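Local coordinates for 2-dehydropantoate 2-reductase (Enterococcus faecium, PDB 3WFJ), which probably catalyses the nicotinamide-cofactor-dependent reduction of ketopantoate to pantoate, a step of pantothenate biosynthesis, and is seen here with NAD bound, at residues A[126-131]-A[144-149]; A[102-107]-A[271-276]; A[35-40]-A[59-64]. All blocks are in the same frame, centred on the assembly; numbering follows the deposited sequence.

Contact 1 (A[126-131]-A[144-149]). With NAD (nicotinamide-adenine-dinucleotide), chain I.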
# COMPACT_ATOMS: atom_id res chain seq x y z
N ASN A 126 -22.45 4.97 -16.45
CA ASN A 126 -21.85 5.59 -15.36
C ASN A 126 -22.85 6.46 -14.77
O ASN A 126 -23.58 7.08 -15.51
CB ASN A 126 -20.76 6.58 -15.90
CG ASN A 126 -19.44 5.94 -16.11
OD1 ASN A 126 -19.12 5.06 -15.37
ND2 ASN A 126 -18.65 6.39 -17.06
N THR A 127 -22.63 6.81 -13.50
CA THR A 127 -23.31 7.97 -12.88
C THR A 127 -22.35 8.74 -11.97
O THR A 127 -21.39 8.15 -11.45
CB THR A 127 -24.54 7.54 -12.06
OG1 THR A 127 -25.17 8.68 -11.49
CG2 THR A 127 -24.14 6.60 -10.98
N MET A 128 -22.62 10.04 -11.84
CA MET A 128 -21.91 10.95 -10.92
C MET A 128 -22.80 11.25 -9.75
O MET A 128 -22.48 12.14 -9.00
CB MET A 128 -21.55 12.29 -11.59
CG MET A 128 -20.34 12.30 -12.50
SD MET A 128 -18.82 11.63 -11.82
CE MET A 128 -18.37 10.64 -13.24
N TRP A 129 -23.93 10.56 -9.61
CA TRP A 129 -24.76 10.73 -8.43
C TRP A 129 -24.09 10.01 -7.31
O TRP A 129 -23.41 9.04 -7.53
CB TRP A 129 -26.21 10.20 -8.60
CG TRP A 129 -27.09 11.00 -9.44
CD1 TRP A 129 -27.41 10.76 -10.74
CD2 TRP A 129 -27.85 12.13 -9.04
NE1 TRP A 129 -28.28 11.72 -11.20
CE2 TRP A 129 -28.59 12.56 -10.17
CE3 TRP A 129 -27.97 12.86 -7.86
CZ2 TRP A 129 -29.43 13.70 -10.14
CZ3 TRP A 129 -28.77 14.00 -7.85
CH2 TRP A 129 -29.50 14.40 -8.96
N THR A 130 -24.31 10.51 -6.09
CA THR A 130 -23.82 9.92 -4.85
C THR A 130 -24.97 9.51 -3.94
O THR A 130 -26.09 9.88 -4.15
CB THR A 130 -22.92 10.92 -4.07
OG1 THR A 130 -23.61 12.15 -3.89
CG2 THR A 130 -21.69 11.22 -4.81
N ALA A 131 -24.68 8.69 -2.93
CA ALA A 131 -25.73 8.21 -1.99
C ALA A 131 -25.09 7.39 -0.88
O ALA A 131 -24.14 6.63 -1.13
CB ALA A 131 -26.80 7.35 -2.70
N SER A 144 -25.84 17.01 -6.12
CA SER A 144 -26.28 16.92 -7.50
C SER A 144 -25.71 15.65 -8.20
O SER A 144 -25.27 14.74 -7.52
CB SER A 144 -25.90 18.21 -8.22
OG SER A 144 -24.50 18.39 -8.18
N GLY A 145 -25.76 15.58 -9.53
CA GLY A 145 -25.37 14.39 -10.24
C GLY A 145 -25.72 14.40 -11.71
O GLY A 145 -26.27 15.38 -12.23
N SER A 146 -25.41 13.28 -12.39
CA SER A 146 -25.74 13.08 -13.83
C SER A 146 -25.61 11.59 -14.22
O SER A 146 -25.05 10.79 -13.43
CB SER A 146 -24.78 13.89 -14.68
OG SER A 146 -23.56 13.19 -14.85
N VAL A 147 -26.03 11.24 -15.44
CA VAL A 147 -25.87 9.87 -15.93
C VAL A 147 -25.35 9.89 -17.39
O VAL A 147 -25.68 10.80 -18.12
CB VAL A 147 -27.16 9.01 -15.77
CG1 VAL A 147 -26.94 7.54 -16.14
CG2 VAL A 147 -27.67 9.03 -14.34
N GLU A 148 -24.51 8.91 -17.76
CA GLU A 148 -24.20 8.68 -19.09
C GLU A 148 -24.44 7.22 -19.37
O GLU A 148 -24.21 6.37 -18.52
CB GLU A 148 -22.74 8.93 -19.33
CG GLU A 148 -22.36 10.40 -19.42
CD GLU A 148 -20.92 10.56 -19.81
OE1 GLU A 148 -20.63 10.68 -21.05
OE2 GLU A 148 -20.06 10.40 -18.92
N LEU A 149 -24.90 6.92 -20.58
CA LEU A 149 -25.27 5.57 -20.91
C LEU A 149 -25.20 5.43 -22.42
O LEU A 149 -25.49 6.40 -23.14
CB LEU A 149 -26.70 5.25 -20.36
CG LEU A 149 -27.97 5.85 -21.01
CD1 LEU A 149 -28.41 5.06 -22.23
CD2 LEU A 149 -29.16 5.88 -20.05
PA NAD I . -24.33 -0.29 -1.36
O1A NAD I . -23.37 -1.34 -0.77
O2A NAD I . -24.61 1.00 -0.53
O5B NAD I . -25.70 -1.08 -1.63
C5B NAD I . -25.57 -2.16 -2.60
C4B NAD I . -25.96 -3.51 -2.03
O4B NAD I . -25.15 -3.88 -0.88
C3B NAD I . -27.41 -3.53 -1.57
O3B NAD I . -27.90 -4.87 -1.68
C2B NAD I . -27.27 -3.36 -0.11
O2B NAD I . -28.49 -3.89 0.38
C1B NAD I . -26.01 -4.23 0.15
N9A NAD I . -25.55 -3.92 1.48
C8A NAD I . -25.22 -2.71 1.90
N7A NAD I . -24.99 -2.70 3.24
C5A NAD I . -25.20 -3.96 3.68
C6A NAD I . -25.12 -4.65 4.98
N6A NAD I . -24.74 -3.96 6.03
N1A NAD I . -25.39 -5.95 5.09
C2A NAD I . -25.72 -6.60 3.96
N3A NAD I . -25.85 -6.03 2.74
C4A NAD I . -25.59 -4.74 2.52
O3 NAD I . -23.53 -0.13 -2.85
PN NAD I . -23.71 1.23 -3.65
O1N NAD I . -23.58 2.59 -3.05
O2N NAD I . -25.23 1.08 -3.61
O5D NAD I . -23.07 1.10 -5.17
C5D NAD I . -23.71 0.45 -6.26
C4D NAD I . -22.73 0.48 -7.32
O4D NAD I . -22.85 1.82 -7.74
C3D NAD I . -21.27 0.30 -6.82
O3D NAD I . -20.52 -0.46 -7.78
C2D NAD I . -20.68 1.69 -6.76
O2D NAD I . -19.41 1.73 -7.26
C1D NAD I . -21.57 2.49 -7.70
N1N NAD I . -21.67 3.86 -7.15
C2N NAD I . -21.93 4.09 -5.84
C3N NAD I . -21.93 5.38 -5.45
C7N NAD I . -22.33 5.85 -4.04
O7N NAD I . -22.38 7.06 -3.74
N7N NAD I . -22.81 5.02 -3.12
C4N NAD I . -21.67 6.40 -6.40
C5N NAD I . -21.36 6.11 -7.71
C6N NAD I . -21.43 4.79 -8.08

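Contact 2 (A[102-107]-A[271-276]). With NAD (nicotinamide-adenine-dinucleotide), chain I.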
# COMPACT_ATOMS: atom_id res chain seq x y z
N CYS A 102 -26.95 -1.15 -16.74
CA CYS A 102 -25.87 -1.16 -15.74
C CYS A 102 -25.27 0.24 -15.55
O CYS A 102 -24.85 0.87 -16.53
CB CYS A 102 -24.78 -2.12 -16.21
SG CYS A 102 -23.58 -2.53 -14.95
N LEU A 103 -25.17 0.69 -14.29
CA LEU A 103 -24.51 1.97 -13.91
C LEU A 103 -23.46 1.84 -12.79
O LEU A 103 -23.00 2.84 -12.27
CB LEU A 103 -25.57 2.97 -13.48
CG LEU A 103 -26.53 3.39 -14.56
CD1 LEU A 103 -27.54 4.42 -14.04
CD2 LEU A 103 -25.80 3.95 -15.74
N LEU A 104 -23.23 0.62 -12.33
CA LEU A 104 -22.05 0.20 -11.61
C LEU A 104 -20.75 0.84 -12.00
O LEU A 104 -20.54 1.25 -13.14
CB LEU A 104 -21.91 -1.24 -11.97
CG LEU A 104 -22.70 -2.37 -11.31
CD1 LEU A 104 -21.96 -2.70 -10.02
CD2 LEU A 104 -24.15 -2.02 -11.04
N ASN A 105 -19.80 0.86 -11.06
CA ASN A 105 -18.57 1.70 -11.13
C ASN A 105 -17.33 1.02 -11.68
O ASN A 105 -16.27 1.68 -11.91
CB ASN A 105 -18.22 2.29 -9.76
CG ASN A 105 -18.43 3.74 -9.70
OD1 ASN A 105 -18.38 4.43 -10.71
ND2 ASN A 105 -18.66 4.25 -8.53
N GLY A 106 -17.39 -0.27 -11.88
CA GLY A 106 -16.15 -0.82 -12.40
C GLY A 106 -16.12 -0.82 -13.92
O GLY A 106 -16.61 0.13 -14.54
N ILE A 107 -15.60 -1.94 -14.49
CA ILE A 107 -15.31 -2.08 -15.91
C ILE A 107 -15.56 -3.51 -16.31
O ILE A 107 -15.12 -4.42 -15.66
CB ILE A 107 -13.85 -2.00 -16.20
CG1 ILE A 107 -13.32 -0.56 -16.19
CG2 ILE A 107 -13.54 -2.67 -17.51
CD1 ILE A 107 -11.78 -0.55 -16.01
N LEU A 271 -16.29 -5.38 2.01
CA LEU A 271 -15.37 -5.61 0.96
C LEU A 271 -15.46 -4.55 -0.11
O LEU A 271 -16.54 -4.01 -0.36
CB LEU A 271 -15.66 -7.01 0.32
CG LEU A 271 -15.24 -8.33 1.00
CD1 LEU A 271 -15.75 -9.51 0.14
CD2 LEU A 271 -13.72 -8.53 1.22
N THR A 272 -14.34 -4.33 -0.85
CA THR A 272 -14.33 -3.36 -1.94
C THR A 272 -14.57 -3.95 -3.33
O THR A 272 -14.38 -5.09 -3.56
CB THR A 272 -12.97 -2.66 -2.05
OG1 THR A 272 -12.04 -3.64 -2.54
CG2 THR A 272 -12.59 -2.09 -0.75
N GLU A 273 -14.86 -3.06 -4.28
CA GLU A 273 -14.92 -3.42 -5.71
C GLU A 273 -13.58 -3.46 -6.45
O GLU A 273 -13.55 -3.41 -7.71
CB GLU A 273 -15.88 -2.45 -6.47
CG GLU A 273 -17.28 -2.47 -5.89
CD GLU A 273 -18.20 -1.52 -6.59
OE1 GLU A 273 -17.93 -0.27 -6.41
OE2 GLU A 273 -19.22 -2.07 -7.22
N ILE A 274 -12.46 -3.53 -5.70
CA ILE A 274 -11.12 -3.37 -6.30
C ILE A 274 -10.87 -4.35 -7.46
O ILE A 274 -10.20 -3.97 -8.43
CB ILE A 274 -10.04 -3.48 -5.26
CG1 ILE A 274 -8.69 -2.99 -5.81
CG2 ILE A 274 -9.96 -4.90 -4.80
CD1 ILE A 274 -8.51 -1.47 -5.88
N ASP A 275 -11.47 -5.53 -7.44
CA ASP A 275 -11.23 -6.51 -8.53
C ASP A 275 -11.88 -6.11 -9.82
O ASP A 275 -11.48 -6.62 -10.88
CB ASP A 275 -11.67 -7.96 -8.18
CG ASP A 275 -10.61 -8.71 -7.39
OD1 ASP A 275 -9.44 -8.77 -7.86
OD2 ASP A 275 -10.93 -9.19 -6.28
N TYR A 276 -12.84 -5.17 -9.75
CA TYR A 276 -13.58 -4.73 -10.96
C TYR A 276 -13.11 -3.36 -11.49
O TYR A 276 -13.74 -2.74 -12.37
CB TYR A 276 -15.04 -4.75 -10.64
CG TYR A 276 -15.53 -6.16 -10.31
CD1 TYR A 276 -16.13 -6.94 -11.26
CD2 TYR A 276 -15.41 -6.67 -9.03
CE1 TYR A 276 -16.58 -8.23 -10.97
CE2 TYR A 276 -15.84 -7.93 -8.73
CZ TYR A 276 -16.41 -8.71 -9.72
OH TYR A 276 -16.81 -9.96 -9.41
PA NAD I . -24.33 -0.29 -1.36
O1A NAD I . -23.37 -1.34 -0.77
O2A NAD I . -24.61 1.00 -0.53
O5B NAD I . -25.70 -1.08 -1.63
C5B NAD I . -25.57 -2.16 -2.60
C4B NAD I . -25.96 -3.51 -2.03
O4B NAD I . -25.15 -3.88 -0.88
C3B NAD I . -27.41 -3.53 -1.57
O3B NAD I . -27.90 -4.87 -1.68
C2B NAD I . -27.27 -3.36 -0.11
O2B NAD I . -28.49 -3.89 0.38
C1B NAD I . -26.01 -4.23 0.15
N9A NAD I . -25.55 -3.92 1.48
C8A NAD I . -25.22 -2.71 1.90
N7A NAD I . -24.99 -2.70 3.24
C5A NAD I . -25.20 -3.96 3.68
C6A NAD I . -25.12 -4.65 4.98
N6A NAD I . -24.74 -3.96 6.03
N1A NAD I . -25.39 -5.95 5.09
C2A NAD I . -25.72 -6.60 3.96
N3A NAD I . -25.85 -6.03 2.74
C4A NAD I . -25.59 -4.74 2.52
O3 NAD I . -23.53 -0.13 -2.85
PN NAD I . -23.71 1.23 -3.65
O1N NAD I . -23.58 2.59 -3.05
O2N NAD I . -25.23 1.08 -3.61
O5D NAD I . -23.07 1.10 -5.17
C5D NAD I . -23.71 0.45 -6.26
C4D NAD I . -22.73 0.48 -7.32
O4D NAD I . -22.85 1.82 -7.74
C3D NAD I . -21.27 0.30 -6.82
O3D NAD I . -20.52 -0.46 -7.78
C2D NAD I . -20.68 1.69 -6.76
O2D NAD I . -19.41 1.73 -7.26
C1D NAD I . -21.57 2.49 -7.70
N1N NAD I . -21.67 3.86 -7.15
C2N NAD I . -21.93 4.09 -5.84
C3N NAD I . -21.93 5.38 -5.45
C7N NAD I . -22.33 5.85 -4.04
O7N NAD I . -22.38 7.06 -3.74
N7N NAD I . -22.81 5.02 -3.12
C4N NAD I . -21.67 6.40 -6.40
C5N NAD I . -21.36 6.11 -7.71
C6N NAD I . -21.43 4.79 -8.08

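Contact 3 (A[35-40]-A[59-64])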
# COMPACT_ATOMS: atom_id res chain seq x y z
N HIS A 35 -32.70 -4.82 5.62
CA HIS A 35 -33.07 -3.70 4.75
C HIS A 35 -34.48 -3.92 4.18
O HIS A 35 -35.34 -3.02 4.25
CB HIS A 35 -32.06 -3.69 3.61
CG HIS A 35 -32.09 -2.46 2.77
ND1 HIS A 35 -32.17 -1.20 3.31
CD2 HIS A 35 -31.97 -2.29 1.43
CE1 HIS A 35 -32.10 -0.30 2.35
NE2 HIS A 35 -31.98 -0.94 1.20
N VAL A 36 -34.71 -5.11 3.64
CA VAL A 36 -35.98 -5.45 3.09
C VAL A 36 -37.05 -5.27 4.15
O VAL A 36 -37.99 -4.48 3.93
CB VAL A 36 -36.05 -6.93 2.59
CG1 VAL A 36 -37.46 -7.30 2.17
CG2 VAL A 36 -35.10 -7.17 1.43
N GLN A 37 -36.95 -6.07 5.21
CA GLN A 37 -37.98 -6.19 6.20
C GLN A 37 -38.26 -4.78 6.65
O GLN A 37 -39.40 -4.35 6.67
CB GLN A 37 -37.61 -7.12 7.36
CG GLN A 37 -37.33 -8.58 6.98
CD GLN A 37 -38.38 -9.22 6.03
OE1 GLN A 37 -39.60 -9.10 6.25
NE2 GLN A 37 -37.90 -9.90 4.98
N GLN A 38 -37.20 -4.04 6.95
CA GLN A 38 -37.33 -2.69 7.46
C GLN A 38 -38.17 -1.82 6.53
O GLN A 38 -38.90 -0.97 7.03
CB GLN A 38 -35.94 -2.03 7.68
CG GLN A 38 -35.95 -0.78 8.57
CD GLN A 38 -36.17 -1.10 10.06
OE1 GLN A 38 -35.90 -2.21 10.51
NE2 GLN A 38 -36.69 -0.11 10.82
N ILE A 39 -38.02 -2.00 5.20
CA ILE A 39 -38.71 -1.18 4.18
C ILE A 39 -40.14 -1.65 3.87
O ILE A 39 -41.03 -0.84 3.68
CB ILE A 39 -37.93 -1.12 2.86
CG1 ILE A 39 -36.62 -0.34 3.04
CG2 ILE A 39 -38.75 -0.44 1.78
CD1 ILE A 39 -35.66 -0.43 1.85
N LYS A 40 -40.36 -2.96 3.84
CA LYS A 40 -41.74 -3.48 3.91
C LYS A 40 -42.56 -2.81 5.01
O LYS A 40 -43.67 -2.35 4.76
CB LYS A 40 -41.75 -5.00 4.16
CG LYS A 40 -41.08 -5.82 3.06
CD LYS A 40 -41.95 -6.97 2.53
CE LYS A 40 -41.09 -8.19 2.24
NZ LYS A 40 -41.71 -9.19 1.32
N ILE A 59 -40.93 -4.08 -2.34
CA ILE A 59 -39.59 -4.60 -2.22
C ILE A 59 -39.60 -6.06 -1.96
O ILE A 59 -40.35 -6.56 -1.13
CB ILE A 59 -38.78 -3.86 -1.11
CG1 ILE A 59 -37.33 -4.37 -1.08
CG2 ILE A 59 -39.42 -4.01 0.26
CD1 ILE A 59 -36.37 -3.50 -0.29
N VAL A 60 -38.78 -6.77 -2.70
CA VAL A 60 -38.78 -8.24 -2.66
C VAL A 60 -37.36 -8.76 -2.45
O VAL A 60 -36.41 -8.29 -3.10
CB VAL A 60 -39.39 -8.82 -3.98
CG1 VAL A 60 -38.57 -8.46 -5.22
CG2 VAL A 60 -39.57 -10.32 -3.90
N LEU A 61 -37.23 -9.75 -1.57
CA LEU A 61 -35.98 -10.50 -1.48
C LEU A 61 -35.74 -11.11 -2.83
O LEU A 61 -36.67 -11.27 -3.60
CB LEU A 61 -36.05 -11.64 -0.48
CG LEU A 61 -35.20 -11.40 0.74
CD1 LEU A 61 -36.08 -10.70 1.77
CD2 LEU A 61 -34.69 -12.73 1.24
N GLN A 62 -34.51 -11.45 -3.12
CA GLN A 62 -34.16 -11.83 -4.46
C GLN A 62 -34.35 -13.30 -4.68
O GLN A 62 -34.30 -13.77 -5.79
CB GLN A 62 -32.80 -11.28 -4.81
CG GLN A 62 -31.64 -11.99 -4.17
CD GLN A 62 -30.34 -11.26 -4.43
OE1 GLN A 62 -29.98 -10.33 -3.72
NE2 GLN A 62 -29.58 -11.77 -5.40
N SER A 63 -34.71 -14.02 -3.63
CA SER A 63 -35.51 -15.26 -3.89
C SER A 63 -37.08 -15.04 -4.03
O SER A 63 -37.78 -15.01 -3.01
CB SER A 63 -35.06 -16.37 -2.96
OG SER A 63 -33.89 -16.96 -3.55
N GLU A 64 -37.50 -14.76 -5.30
CA GLU A 64 -38.90 -14.57 -5.86
C GLU A 64 -38.81 -14.28 -7.40
O GLU A 64 -39.69 -13.64 -8.03
CB GLU A 64 -39.69 -13.45 -5.20
CG GLU A 64 -40.41 -13.80 -3.88
CD GLU A 64 -41.87 -13.22 -3.71
OE1 GLU A 64 -42.28 -12.34 -4.53
OE2 GLU A 64 -42.60 -13.65 -2.74

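Contact 1 (A[126-131]-A[144-149])
Asn126 and Glu148 form an antiparallel hydrogen-bonded pair, Asn126 N giving to Glu148 O at 3.1 Å and Glu148 N to Asn126 O at 3.0 Å, both nearly straight. The neighbouring pair, Thr127 with Val147, is non-hydrogen-bonded, its CA atoms 4.4 Å apart. Past it the strand 122-127 ends, yet the two segments stay together because Ser146 O takes two donors from opposite faces of its carbonyl plane: Met128 N at 3.0 Å and Thr127 OG1 at 2.9 Å. With OG1 anti to the backbone N (chi1 -180°), the Thr127 hydroxyl can also accept from Trp129 N, closing an ST turn just after the strand. The strands are neighbours in the large mixed sheet of the Rossmann-type nucleotide-binding domain, where 147-151 runs antiparallel to 122-127, as does 174-176 beyond it. Trp129 lays one indole face on the backbone of 144-146: Gly145 CA sits over the five-membered ring, 3.7 Å from its centroid, in a CH-pi contact, while Ser144 C and Ser146 N lie over the rim. Val147 CG2 meets the ring edge at CD1, and the indole NE1 is held by Leu172 O. Beyond this turn, Ala131 grips the nicotinamide carboxamide of NAD with both backbone groups, its N giving to O7N at 2.9 Å and its O accepting from N7N.

Contact 2 (A[102-107]-A[271-276])
Tyr276, whose ring carries Glu273 O at its edge, in plane, turns its backbone carbonyl to the 102-107 segment: Tyr276 O accepts a weak, bent hydrogen bond from Ile107 N at 2.9 Å and lies 3.1 Å from Gly106 CA. The flat carboxylate of Glu273 and the carboxamide of Asn105 meet through the nicotinamide ribose of NAD. Asn105 ND2 gives to the ribose O2D, and this hydroxyl gives to Glu273 OE1 at 2.6 Å. The exact placing of O2D and ND2 is less sure, since both atoms lie too close to neighbours in the model. The cofactor ribose is held between the nucleotide-binding domain, which supplies Asn105, and the C-terminal domain, which supplies Glu273. Leu104 crosses the Glu273 side chain at about a right angle, its CD1 4.0 Å from OE2. Glu273 reaches so far because its chain is extended beyond CG (chi2 179°). Its backbone is folded back by the bond from Tyr276 N to Glu273 O at 2.8 Å. Ile107 turns instead to helix 181-191, against Ile184, Tyr185 and Ala188. Outside the segments, Asn105 OD1 accepts from Lys187 and Glu273 OE2 from the backbone N of Ala80. If the ribose bonds are right, the hydroxyl would link the two domains, consistent with the cofactor helping to hold them together.

Contact 3 (A[35-40]-A[59-64])
Ile59 is the main bump of this interface, its side chain directed at the helix and lodged among Val36, Ile39 and Lys40. The CD1 end fits between helix turns, 3.9 Å from Val36 CA and 3.8 Å from Ile39 CD1. What carries it there is a stretched-out chain, with CG1 anti to the backbone N (chi1 -176°) and chi2 extended as well. The CG2 branch stays nearer the backbone, between the N and the carbonyl carbon, and meets Lys40 CG at 3.7 Å. Ile39 meets Ile59 at about a right angle, its CG2 against the CG2 of Ile59. Strand 59-61 is the outermost strand, within this chain, of the parallel part of the Rossmann-type sheet, and the helix segment 35-40 runs roughly antiparallel to it, 150° between their directions, with axes 8.4 Å apart. Further along the strand, Leu61 puts CD1 into a hollow between the two Val36 methyls, at 3.7 Å from CG2, crossing that side chain at about a right angle. Gln37, whose CB points away from the strand, bends at chi2 and brings NE2 to 3.8 Å from the same Leu61 methyl, CD1. The long Lys40 chain runs obliquely past Ile59. Ile59 also touches Leu28 on the adjacent strand 25-30.

Contact 3 comes first along the chain, and the closing segment of contact 2 comes last, so that the 102-107 to 271-276 pairing brackets contact 1. Contacts 1 and 3 belong to one mixed sheet, contact 3 at its outermost strand 59-61 and contact 1 between strands 122-127 and 147-151, with centres 25 Å apart. Contact 2 joins the C-terminal domain to the loop after strand 100-102. Its centre is 15 Å from that of contact 1, and the two touch where Leu103 CD2 packs on Asn126 and Val147. Both lie at the nicotinamide end of NAD, where the two domains meet, whereas contact 3 belongs to the edge of the nucleotide-binding sheet and brings His35 to the cofactor.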